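Local coordinates for hypothetical membrane spanning protein (Thermus thermophilus, PDB 2VPZ), which probably serves as the quinone-binding, membrane-embedded subunit of a polysulfide reductase complex, passing electrons between quinone and the complex's other subunits, at residues G29-L37 and Y49-I57; L128-A136 and M148-L157. One frame throughout, in Å; residues are numbered along the deposited sequence.

In the fold
Both contacts join successive membrane-spanning helices: interaction 1 pairs 16-41 with 46-65, and interaction 2 pairs 117-136 with 148-166. Their centres lie about 17 Å apart, yet the two touch, since Leu-33 CD2 lies 3.7 Å from Leu-157 CD2 and Gly-30 N 3.9 Å from Leu-128 CD2. Quinones bind this protein at Tyr-130 and His-21, though none is bound to this chain here. Interaction 2 contains Tyr-130, and the side chain of its Pro-131 is about 6 Å from that of His-21. Interaction 1 stands farther off, with the side chain of Ala-32 about 12 Å from that of Tyr-130.

Interaction 1: G29-L37 and Y49-I57; sequences GGVALLAAL and YTLYALMLI
Val-31 and Ala-53 lie at the heart of an antiparallel transmembrane helix pair, in which helices 16-41 and 46-65, joined by a short turn, pack chiefly through a valine, three alanines and a tyrosine. Over these segments the axes approach to 8.3 Å at an angle of 158°. Val-31 is a knob in a hole formed by Tyr-49, Tyr-52, Ala-53 and Leu-56. Its two methyls divide the work: CG1, anti to the backbone N (chi1 163°), reaches Ala-53 N at 3.6 Å and also touches the Tyr-52 CB, while CG2 meets Leu-56 CD1 at 4.0 Å, the two side chains crossing at about a right angle. Beside this knob the backbones themselves come close: Ala-53 CB presses on Ala-32 CA at 3.4 Å. No hydrogen bond passes between the segments; the contact between them is one of van der Waals packing.

The Tyr-49 ring widens the interface beyond the hole. Val-31 CG1 comes to its edge, near the ring plane, and Leu-34 CD1 approaches CE2 of Tyr-49 obliquely at 4.3 Å. Within its own helix, Tyr-52 CD1 lies over one face of the same ring, offset toward the rim. Farther out, the hydroxyl of Tyr-49 is hydrogen-bonded to Ser-169 and its ring meets Trp-171, which together probably help to fix where the ring lies; that of Tyr-52 is bonded to Arg-48. Helix 148-166 backs the pair, with Ala-160 against Val-31 and Leu-161 against Leu-34.

At the end of the pair nearest the turn, Thr-50 turns OG1 to lie beside its backbone N (chi1 -51°). The hydroxyl is hydrogen-bonded to Ala-46 O in the preceding turn of its own helix, while Ala-35 CB rests 3.5 Å from Thr-50 OG1.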
ATOM      1  N   GLY C  29       3.226 -48.171  10.229  1.00 52.71           N
ATOM      2  CA  GLY C  29       3.143 -47.622  11.573  1.00 51.25           C
ATOM      3  C   GLY C  29       2.105 -48.183  12.542  1.00 50.85           C
ATOM      4  O   GLY C  29       2.402 -48.471  13.711  1.00 50.21           O
ATOM      5  N   GLY C  30       0.881 -48.339  12.046  1.00 50.67           N
ATOM      6  CA  GLY C  30      -0.212 -48.932  12.798  1.00 50.23           C
ATOM      7  C   GLY C  30      -0.057 -50.438  13.042  1.00 51.04           C
ATOM      8  O   GLY C  30      -0.578 -50.962  14.028  1.00 50.83           O
ATOM      9  N   VAL C  31       0.628 -51.171  12.176  1.00 51.56           N
ATOM     10  CA  VAL C  31       0.820 -52.602  12.459  1.00 52.19           C
ATOM     11  C   VAL C  31       1.967 -52.729  13.506  1.00 53.44           C
ATOM     12  O   VAL C  31       1.944 -53.628  14.362  1.00 53.92           O
ATOM     13  CB  VAL C  31       1.058 -53.472  11.143  1.00 51.20           C
ATOM     14  CG1 VAL C  31       1.657 -54.851  11.489  1.00 51.48           C
ATOM     15  CG2 VAL C  31      -0.300 -53.669  10.414  1.00 50.51           C
ATOM     16  N   ALA C  32       2.928 -51.812  13.479  1.00 53.99           N
ATOM     17  CA  ALA C  32       4.001 -51.781  14.474  1.00 54.41           C
ATOM     18  C   ALA C  32       3.389 -51.394  15.865  1.00 54.47           C
ATOM     19  O   ALA C  32       3.946 -51.755  16.904  1.00 54.95           O
ATOM     20  CB  ALA C  32       5.115 -50.756  14.084  1.00 54.72           C
ATOM     21  N   LEU C  33       2.258 -50.679  15.879  1.00 53.38           N
ATOM     22  CA  LEU C  33       1.597 -50.326  17.157  1.00 53.39           C
ATOM     23  C   LEU C  33       0.902 -51.597  17.710  1.00 53.78           C
ATOM     24  O   LEU C  33       0.979 -51.890  18.910  1.00 53.94           O
ATOM     25  CB  LEU C  33       0.562 -49.157  17.014  1.00 52.83           C
ATOM     26  CG  LEU C  33      -0.178 -48.749  18.320  1.00 51.48           C
ATOM     27  CD1 LEU C  33       0.770 -48.001  19.270  1.00 51.34           C
ATOM     28  CD2 LEU C  33      -1.416 -47.883  18.026  1.00 51.00           C
ATOM     29  N   LEU C  34       0.242 -52.343  16.818  1.00 53.54           N
ATOM     30  CA  LEU C  34      -0.410 -53.602  17.155  1.00 54.01           C
ATOM     31  C   LEU C  34       0.620 -54.610  17.726  1.00 54.39           C
ATOM     32  O   LEU C  34       0.389 -55.199  18.789  1.00 54.44           O
ATOM     33  CB  LEU C  34      -1.123 -54.209  15.939  1.00 54.21           C
ATOM     34  CG  LEU C  34      -2.350 -53.411  15.462  1.00 54.54           C
ATOM     35  CD1 LEU C  34      -3.282 -54.329  14.649  1.00 55.30           C
ATOM     36  CD2 LEU C  34      -3.100 -52.807  16.677  1.00 54.05           C
ATOM     37  N   ALA C  35       1.744 -54.806  17.042  1.00 54.05           N
ATOM     38  CA  ALA C  35       2.782 -55.714  17.526  1.00 55.09           C
ATOM     39  C   ALA C  35       3.306 -55.282  18.924  1.00 56.43           C
ATOM     40  O   ALA C  35       3.568 -56.135  19.785  1.00 56.70           O
ATOM     41  CB  ALA C  35       3.961 -55.817  16.524  1.00 53.85           C
ATOM     42  N   ALA C  36       3.442 -53.977  19.158  1.00 56.83           N
ATOM     43  CA  ALA C  36       3.921 -53.439  20.450  1.00 56.34           C
ATOM     44  C   ALA C  36       2.937 -53.704  21.620  1.00 56.29           C
ATOM     45  O   ALA C  36       3.326 -54.208  22.677  1.00 56.25           O
ATOM     46  CB  ALA C  36       4.218 -51.906  20.334  1.00 56.54           C
ATOM     47  N   LEU C  37       1.666 -53.350  21.410  1.00 55.64           N
ATOM     48  CA  LEU C  37       0.591 -53.563  22.374  1.00 55.26           C
ATOM     49  C   LEU C  37       0.361 -55.079  22.646  1.00 56.08           C
ATOM     50  O   LEU C  37      -0.128 -55.458  23.716  1.00 56.14           O
ATOM     51  CB  LEU C  37      -0.733 -52.899  21.901  1.00 54.34           C
ATOM     52  CG  LEU C  37      -0.851 -51.355  21.829  1.00 53.13           C
ATOM     53  CD1 LEU C  37      -2.250 -50.928  21.353  1.00 52.37           C
ATOM     54  CD2 LEU C  37      -0.557 -50.737  23.203  1.00 52.02           C
ATOM     55  N   TYR C  49       2.940 -60.531  14.275  1.00 63.95           N
ATOM     56  CA  TYR C  49       2.566 -59.148  13.975  1.00 62.61           C
ATOM     57  C   TYR C  49       3.862 -58.320  13.862  1.00 62.65           C
ATOM     58  O   TYR C  49       3.934 -57.343  13.120  1.00 62.79           O
ATOM     59  CB  TYR C  49       1.584 -58.538  14.987  1.00 60.89           C
ATOM     60  CG  TYR C  49       0.135 -58.773  14.576  1.00 59.05           C
ATOM     61  CD1 TYR C  49      -0.541 -59.935  14.961  1.00 57.76           C
ATOM     62  CD2 TYR C  49      -0.523 -57.876  13.732  1.00 57.78           C
ATOM     63  CE1 TYR C  49      -1.835 -60.202  14.513  1.00 56.75           C
ATOM     64  CE2 TYR C  49      -1.815 -58.128  13.272  1.00 57.08           C
ATOM     65  CZ  TYR C  49      -2.470 -59.297  13.666  1.00 56.86           C
ATOM     66  OH  TYR C  49      -3.749 -59.556  13.226  1.00 55.72           O
ATOM     67  N   THR C  50       4.902 -58.752  14.564  1.00 62.06           N
ATOM     68  CA  THR C  50       6.181 -58.088  14.508  1.00 62.26           C
ATOM     69  C   THR C  50       6.859 -58.364  13.134  1.00 62.21           C
ATOM     70  O   THR C  50       7.465 -57.467  12.518  1.00 61.74           O
ATOM     71  CB  THR C  50       7.086 -58.527  15.706  1.00 62.36           C
ATOM     72  OG1 THR C  50       6.362 -58.382  16.922  1.00 62.58           O
ATOM     73  CG2 THR C  50       8.379 -57.691  15.754  1.00 62.23           C
ATOM     74  N   LEU C  51       6.723 -59.583  12.610  1.00 62.32           N
ATOM     75  CA  LEU C  51       7.302 -59.901  11.300  1.00 62.89           C
ATOM     76  C   LEU C  51       6.732 -58.944  10.213  1.00 63.29           C
ATOM     77  O   LEU C  51       7.497 -58.383   9.422  1.00 63.98           O
ATOM     78  CB  LEU C  51       7.073 -61.374  10.855  1.00 62.35           C
ATOM     79  CG  LEU C  51       7.620 -61.722   9.449  1.00 62.38           C
ATOM     80  CD1 LEU C  51       9.170 -61.590   9.396  1.00 62.30           C
ATOM     81  CD2 LEU C  51       7.199 -63.146   9.020  1.00 61.48           C
ATOM     82  N   TYR C  52       5.408 -58.779  10.221  1.00 63.10           N
ATOM     83  CA  TYR C  52       4.582 -57.931   9.323  1.00 62.77           C
ATOM     84  C   TYR C  52       4.899 -56.421   9.378  1.00 62.40           C
ATOM     85  O   TYR C  52       4.952 -55.706   8.344  1.00 63.04           O
ATOM     86  CB  TYR C  52       3.109 -58.095   9.686  1.00 62.74           C
ATOM     87  CG  TYR C  52       2.439 -59.444   9.608  1.00 63.18           C
ATOM     88  CD1 TYR C  52       1.218 -59.646  10.248  1.00 64.12           C
ATOM     89  CD2 TYR C  52       2.937 -60.507   8.824  1.00 64.17           C
ATOM     90  CE1 TYR C  52       0.490 -60.819  10.145  1.00 64.72           C
ATOM     91  CE2 TYR C  52       2.222 -61.727   8.703  1.00 64.84           C
ATOM     92  CZ  TYR C  52       0.995 -61.869   9.377  1.00 65.21           C
ATOM     93  OH  TYR C  52       0.273 -63.031   9.243  1.00 66.42           O
ATOM     94  N   ALA C  53       5.032 -55.906  10.593  1.00 61.50           N
ATOM     95  CA  ALA C  53       5.360 -54.501  10.794  1.00 61.11           C
ATOM     96  C   ALA C  53       6.779 -54.304  10.226  1.00 60.98           C
ATOM     97  O   ALA C  53       7.088 -53.235   9.690  1.00 61.18           O
ATOM     98  CB  ALA C  53       5.298 -54.125  12.307  1.00 61.58           C
ATOM     99  N   LEU C  54       7.624 -55.336  10.305  1.00 61.04           N
ATOM    100  CA  LEU C  54       8.984 -55.272   9.743  1.00 61.68           C
ATOM    101  C   LEU C  54       8.911 -55.282   8.188  1.00 62.10           C
ATOM    102  O   LEU C  54       9.656 -54.571   7.511  1.00 62.15           O
ATOM    103  CB  LEU C  54       9.890 -56.448  10.201  1.00 61.22           C
ATOM    104  CG  LEU C  54      10.304 -56.657  11.658  1.00 62.64           C
ATOM    105  CD1 LEU C  54      11.238 -57.902  11.829  1.00 60.96           C
ATOM    106  CD2 LEU C  54      10.993 -55.378  12.214  1.00 62.07           C
ATOM    107  N   MET C  55       8.011 -56.101   7.646  1.00 61.83           N
ATOM    108  CA  MET C  55       7.845 -56.242   6.205  1.00 61.80           C
ATOM    109  C   MET C  55       7.298 -54.980   5.542  1.00 60.78           C
ATOM    110  O   MET C  55       7.771 -54.557   4.480  1.00 60.62           O
ATOM    111  CB  MET C  55       6.961 -57.446   5.856  1.00 63.05           C
ATOM    112  CG  MET C  55       7.660 -58.812   5.852  1.00 65.30           C
ATOM    113  SD  MET C  55       6.502 -60.213   5.771  1.00 68.37           S
ATOM    114  CE  MET C  55       4.968 -59.371   5.245  1.00 67.57           C
ATOM    115  N   LEU C  56       6.285 -54.404   6.174  1.00 59.74           N
ATOM    116  CA  LEU C  56       5.644 -53.175   5.718  1.00 59.13           C
ATOM    117  C   LEU C  56       6.614 -51.988   5.919  1.00 59.45           C
ATOM    118  O   LEU C  56       6.541 -51.004   5.184  1.00 59.75           O
ATOM    119  CB  LEU C  56       4.299 -52.943   6.442  1.00 57.25           C
ATOM    120  CG  LEU C  56       3.194 -53.972   6.134  1.00 56.68           C
ATOM    121  CD1 LEU C  56       2.147 -54.027   7.265  1.00 55.55           C
ATOM    122  CD2 LEU C  56       2.547 -53.651   4.777  1.00 55.54           C
ATOM    123  N   ILE C  57       7.523 -52.075   6.892  1.00 59.59           N
ATOM    124  CA  ILE C  57       8.513 -51.012   7.088  1.00 59.73           C
ATOM    125  C   ILE C  57       9.549 -51.124   5.947  1.00 60.82           C
ATOM    126  O   ILE C  57       9.976 -50.110   5.381  1.00 61.32           O
ATOM    127  CB  ILE C  57       9.260 -51.090   8.480  1.00 58.86           C
ATOM    128  CG1 ILE C  57       8.296 -50.778   9.624  1.00 57.94           C
ATOM    129  CG2 ILE C  57      10.460 -50.120   8.473  1.00 59.02           C
ATOM    130  CD1 ILE C  57       8.953 -50.171  10.874  1.00 57.63           C
TER

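Interaction 2: L128-A136 and M148-L157; sequences LSYPGLALA and MAGLFPLTAL
Two proline-kinked membrane helices, one of them carrying the quinone-binding Tyr-130, meet where Gly-132 lies against Met-148, Ala-149 and Phe-152. The segments run antiparallel at 150°, and their axes close to 7.5 Å. Such nearness rests on Gly-132, whose bare CA sits 3.2 Å from Met-148 O in a CA-H...O contact bent to 126° at the hydrogen, and packs against Phe-152 CB at 3.7 Å.

The Phe-152 side chain gathers further apolar contacts. Leu-135 crosses it at about a right angle and brings CD1 to within 3.6 Å of Phe-152 CZ, while Pro-131 CB approaches Phe-152 CD2 obliquely. Leu-135 CD1 also touches the Met-148 sulfur. At the other end Leu-128 sets CG anti to its carbonyl carbon (chi1 -88°), which carries the branch inward; its CD2 lies a tight 3.2 Å from Ala-156 CB and also reaches Leu-157 CD2.

The kinks leave carbonyls without their usual helical partners. Pro-153 has no N-H to offer Ala-149 O, and a water donates to that oxygen, weakly, and to Ser-129 O at 2.7 Å, bridging the two helices. Leu-128 O, whose bond to Gly-132 N is lost at the other kink, lies 3.5 Å from Pro-153 CG.

Around the pair, helix 16-41 lies against the quinone-site side: Phe-22 touches Pro-131 and Leu-135, and His-21 makes a weak hydrogen bond to the Tyr-130 hydroxyl. Helix 227-245 supports Phe-152 through Leu-242, and its Arg-239 is hydrogen-bonded to Phe-152 O. Helix 175-189 packs on Leu-154 and Leu-157, while Leu-185 and Leu-192 of a second copy of the protein pack on Ser-129 and Leu-133.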
ATOM      1  N   LEU C 128       3.388 -42.814  13.091  1.00 47.79           N
ATOM      2  CA  LEU C 128       1.917 -42.613  12.901  1.00 48.33           C
ATOM      3  C   LEU C 128       1.567 -41.126  12.874  1.00 48.12           C
ATOM      4  O   LEU C 128       0.528 -40.711  12.338  1.00 49.23           O
ATOM      5  CB  LEU C 128       1.112 -43.255  14.057  1.00 49.30           C
ATOM      6  CG  LEU C 128       0.656 -44.723  14.012  1.00 50.67           C
ATOM      7  CD1 LEU C 128       0.398 -45.271  15.432  1.00 49.94           C
ATOM      8  CD2 LEU C 128      -0.604 -44.879  13.131  1.00 51.29           C
ATOM      9  N   SER C 129       2.435 -40.356  13.509  1.00 47.49           N
ATOM     10  CA  SER C 129       2.315 -38.916  13.681  1.00 46.91           C
ATOM     11  C   SER C 129       2.979 -38.011  12.631  1.00 47.59           C
ATOM     12  O   SER C 129       2.498 -36.905  12.374  1.00 47.02           O
ATOM     13  CB  SER C 129       2.889 -38.517  15.069  1.00 46.22           C
ATOM     14  OG  SER C 129       2.101 -38.908  16.153  1.00 46.40           O
ATOM     15  N   TYR C 130       4.062 -38.457  12.017  1.00 47.32           N
ATOM     16  CA  TYR C 130       4.790 -37.615  11.073  1.00 47.37           C
ATOM     17  C   TYR C 130       4.119 -37.259   9.713  1.00 47.07           C
ATOM     18  O   TYR C 130       4.315 -36.148   9.201  1.00 47.53           O
ATOM     19  CB  TYR C 130       6.244 -38.120  10.888  1.00 47.90           C
ATOM     20  CG  TYR C 130       6.547 -38.851   9.585  1.00 50.72           C
ATOM     21  CD1 TYR C 130       6.895 -38.144   8.415  1.00 51.02           C
ATOM     22  CD2 TYR C 130       6.475 -40.254   9.505  1.00 51.69           C
ATOM     23  CE1 TYR C 130       7.160 -38.817   7.192  1.00 51.34           C
ATOM     24  CE2 TYR C 130       6.736 -40.940   8.288  1.00 52.10           C
ATOM     25  CZ  TYR C 130       7.078 -40.216   7.134  1.00 51.38           C
ATOM     26  OH  TYR C 130       7.317 -40.874   5.948  1.00 53.35           O
ATOM     27  N   PRO C 131       3.320 -38.188   9.121  1.00 46.40           N
ATOM     28  CA  PRO C 131       2.659 -37.852   7.851  1.00 45.50           C
ATOM     29  C   PRO C 131       1.699 -36.627   7.889  1.00 44.48           C
ATOM     30  O   PRO C 131       1.801 -35.732   7.043  1.00 45.69           O
ATOM     31  CB  PRO C 131       1.944 -39.131   7.437  1.00 44.85           C
ATOM     32  CG  PRO C 131       2.739 -40.236   8.089  1.00 45.43           C
ATOM     33  CD  PRO C 131       3.238 -39.633   9.403  1.00 46.27           C
ATOM     34  N   GLY C 132       0.773 -36.593   8.836  1.00 42.74           N
ATOM     35  CA  GLY C 132      -0.158 -35.485   8.972  1.00 40.02           C
ATOM     36  C   GLY C 132       0.557 -34.163   9.229  1.00 40.86           C
ATOM     37  O   GLY C 132       0.106 -33.084   8.807  1.00 39.57           O
ATOM     38  N   LEU C 133       1.687 -34.228   9.926  1.00 40.94           N
ATOM     39  CA  LEU C 133       2.498 -33.031  10.189  1.00 41.74           C
ATOM     40  C   LEU C 133       3.372 -32.656   8.953  1.00 41.75           C
ATOM     41  O   LEU C 133       3.726 -31.487   8.796  1.00 43.11           O
ATOM     42  CB  LEU C 133       3.360 -33.177  11.481  1.00 40.48           C
ATOM     43  CG  LEU C 133       2.671 -33.253  12.863  1.00 41.98           C
ATOM     44  CD1 LEU C 133       3.720 -33.344  13.990  1.00 42.80           C
ATOM     45  CD2 LEU C 133       1.764 -32.018  13.096  1.00 42.71           C
ATOM     46  N   ALA C 134       3.712 -33.619   8.084  1.00 40.76           N
ATOM     47  CA  ALA C 134       4.495 -33.315   6.869  1.00 39.37           C
ATOM     48  C   ALA C 134       3.610 -32.433   5.959  1.00 38.87           C
ATOM     49  O   ALA C 134       4.110 -31.591   5.192  1.00 39.25           O
ATOM     50  CB  ALA C 134       4.947 -34.620   6.107  1.00 37.69           C
ATOM     51  N   LEU C 135       2.295 -32.619   6.061  1.00 37.88           N
ATOM     52  CA  LEU C 135       1.291 -31.818   5.337  1.00 36.46           C
ATOM     53  C   LEU C 135       1.019 -30.473   6.061  1.00 37.35           C
ATOM     54  O   LEU C 135       1.297 -29.398   5.514  1.00 38.99           O
ATOM     55  CB  LEU C 135      -0.066 -32.570   5.195  1.00 34.04           C
ATOM     56  CG  LEU C 135      -0.079 -33.953   4.547  1.00 33.56           C
ATOM     57  CD1 LEU C 135      -1.510 -34.372   4.149  1.00 32.65           C
ATOM     58  CD2 LEU C 135       0.856 -33.968   3.309  1.00 30.42           C
ATOM     59  N   ALA C 136       0.490 -30.585   7.275  1.00 37.91           N
ATOM     60  CA  ALA C 136       0.070 -29.496   8.190  1.00 36.69           C
ATOM     61  C   ALA C 136       1.002 -28.333   8.566  1.00 36.31           C
ATOM     62  O   ALA C 136       0.538 -27.286   8.993  1.00 36.82           O
ATOM     63  CB  ALA C 136      -0.553 -30.118   9.501  1.00 37.63           C
ATOM     64  N   MET C 148      -5.331 -32.292   9.570  1.00 39.35           N
ATOM     65  CA  MET C 148      -4.465 -33.264   8.895  1.00 40.39           C
ATOM     66  C   MET C 148      -3.650 -34.011   9.967  1.00 40.64           C
ATOM     67  O   MET C 148      -3.252 -35.172   9.781  1.00 41.20           O
ATOM     68  CB  MET C 148      -3.505 -32.593   7.894  1.00 41.76           C
ATOM     69  CG  MET C 148      -4.175 -31.858   6.721  1.00 41.77           C
ATOM     70  SD  MET C 148      -5.171 -32.936   5.668  1.00 42.35           S
ATOM     71  CE  MET C 148      -6.844 -32.296   5.984  1.00 39.23           C
ATOM     72  N   ALA C 149      -3.379 -33.324  11.073  1.00 39.98           N
ATOM     73  CA  ALA C 149      -2.668 -33.920  12.193  1.00 41.36           C
ATOM     74  C   ALA C 149      -3.635 -34.863  12.981  1.00 41.62           C
ATOM     75  O   ALA C 149      -3.189 -35.639  13.823  1.00 41.77           O
ATOM     76  CB  ALA C 149      -2.073 -32.833  13.128  1.00 40.29           C
ATOM     77  N   GLY C 150      -4.934 -34.778  12.700  1.00 41.54           N
ATOM     78  CA  GLY C 150      -5.913 -35.639  13.333  1.00 41.99           C
ATOM     79  C   GLY C 150      -6.383 -36.754  12.405  1.00 43.05           C
ATOM     80  O   GLY C 150      -6.531 -37.931  12.804  1.00 43.69           O
ATOM     81  N   LEU C 151      -6.615 -36.400  11.145  1.00 43.49           N
ATOM     82  CA  LEU C 151      -7.038 -37.326  10.101  1.00 42.42           C
ATOM     83  C   LEU C 151      -5.967 -38.375   9.740  1.00 42.88           C
ATOM     84  O   LEU C 151      -6.290 -39.548   9.501  1.00 42.00           O
ATOM     85  CB  LEU C 151      -7.462 -36.565   8.826  1.00 42.63           C
ATOM     86  CG  LEU C 151      -8.830 -35.865   8.889  1.00 43.66           C
ATOM     87  CD1 LEU C 151      -9.124 -35.105   7.580  1.00 44.09           C
ATOM     88  CD2 LEU C 151      -9.932 -36.908   9.171  1.00 44.31           C
ATOM     89  N   PHE C 152      -4.691 -38.000   9.726  1.00 42.22           N
ATOM     90  CA  PHE C 152      -3.722 -39.001   9.358  1.00 42.56           C
ATOM     91  C   PHE C 152      -3.459 -40.116  10.421  1.00 43.48           C
ATOM     92  O   PHE C 152      -3.386 -41.288  10.037  1.00 45.02           O
ATOM     93  CB  PHE C 152      -2.503 -38.352   8.670  1.00 41.62           C
ATOM     94  CG  PHE C 152      -2.723 -38.036   7.179  1.00 40.85           C
ATOM     95  CD1 PHE C 152      -3.648 -37.069   6.795  1.00 40.22           C
ATOM     96  CD2 PHE C 152      -2.060 -38.770   6.171  1.00 40.47           C
ATOM     97  CE1 PHE C 152      -3.933 -36.813   5.441  1.00 39.79           C
ATOM     98  CE2 PHE C 152      -2.333 -38.532   4.799  1.00 39.39           C
ATOM     99  CZ  PHE C 152      -3.271 -37.554   4.437  1.00 39.13           C
ATOM    100  N   PRO C 153      -3.332 -39.771  11.735  1.00 43.96           N
ATOM    101  CA  PRO C 153      -3.134 -40.816  12.755  1.00 44.56           C
ATOM    102  C   PRO C 153      -4.351 -41.822  12.870  1.00 44.67           C
ATOM    103  O   PRO C 153      -4.169 -43.044  12.945  1.00 44.53           O
ATOM    104  CB  PRO C 153      -2.926 -40.035  14.047  1.00 44.76           C
ATOM    105  CG  PRO C 153      -2.189 -38.803  13.589  1.00 43.96           C
ATOM    106  CD  PRO C 153      -2.822 -38.476  12.217  1.00 44.86           C
ATOM    107  N   LEU C 154      -5.579 -41.308  12.897  1.00 44.48           N
ATOM    108  CA  LEU C 154      -6.782 -42.138  12.993  1.00 44.86           C
ATOM    109  C   LEU C 154      -6.986 -43.043  11.770  1.00 45.50           C
ATOM    110  O   LEU C 154      -7.501 -44.160  11.873  1.00 46.62           O
ATOM    111  CB  LEU C 154      -8.059 -41.284  13.204  1.00 44.33           C
ATOM    112  CG  LEU C 154      -8.331 -40.719  14.621  1.00 44.60           C
ATOM    113  CD1 LEU C 154      -9.241 -39.469  14.546  1.00 45.42           C
ATOM    114  CD2 LEU C 154      -8.952 -41.801  15.538  1.00 43.80           C
ATOM    115  N   THR C 155      -6.560 -42.576  10.609  1.00 45.65           N
ATOM    116  CA  THR C 155      -6.733 -43.332   9.378  1.00 45.08           C
ATOM    117  C   THR C 155      -5.704 -44.467   9.206  1.00 44.97           C
ATOM    118  O   THR C 155      -6.001 -45.511   8.586  1.00 45.51           O
ATOM    119  CB  THR C 155      -6.769 -42.327   8.163  1.00 45.82           C
ATOM    120  OG1 THR C 155      -8.057 -42.362   7.552  1.00 47.61           O
ATOM    121  CG2 THR C 155      -5.679 -42.643   7.171  1.00 46.45           C
ATOM    122  N   ALA C 156      -4.521 -44.286   9.788  1.00 44.71           N
ATOM    123  CA  ALA C 156      -3.449 -45.282   9.765  1.00 45.86           C
ATOM    124  C   ALA C 156      -3.862 -46.475  10.672  1.00 46.37           C
ATOM    125  O   ALA C 156      -3.449 -47.622  10.444  1.00 46.65           O
ATOM    126  CB  ALA C 156      -2.106 -44.642  10.273  1.00 44.97           C
ATOM    127  N   LEU C 157      -4.710 -46.189  11.662  1.00 46.49           N
ATOM    128  CA  LEU C 157      -5.252 -47.192  12.583  1.00 46.25           C
ATOM    129  C   LEU C 157      -6.368 -48.011  11.889  1.00 45.76           C
ATOM    130  O   LEU C 157      -6.412 -49.236  12.013  1.00 46.24           O
ATOM    131  CB  LEU C 157      -5.727 -46.541  13.902  1.00 47.11           C
ATOM    132  CG  LEU C 157      -4.594 -45.870  14.723  1.00 47.12           C
ATOM    133  CD1 LEU C 157      -5.155 -45.054  15.912  1.00 48.04           C
ATOM    134  CD2 LEU C 157      -3.592 -46.953  15.192  1.00 47.00           C
TER
HETATM  135  O   HOH W   1      -0.190 -36.344  12.481  1.00 48.08           O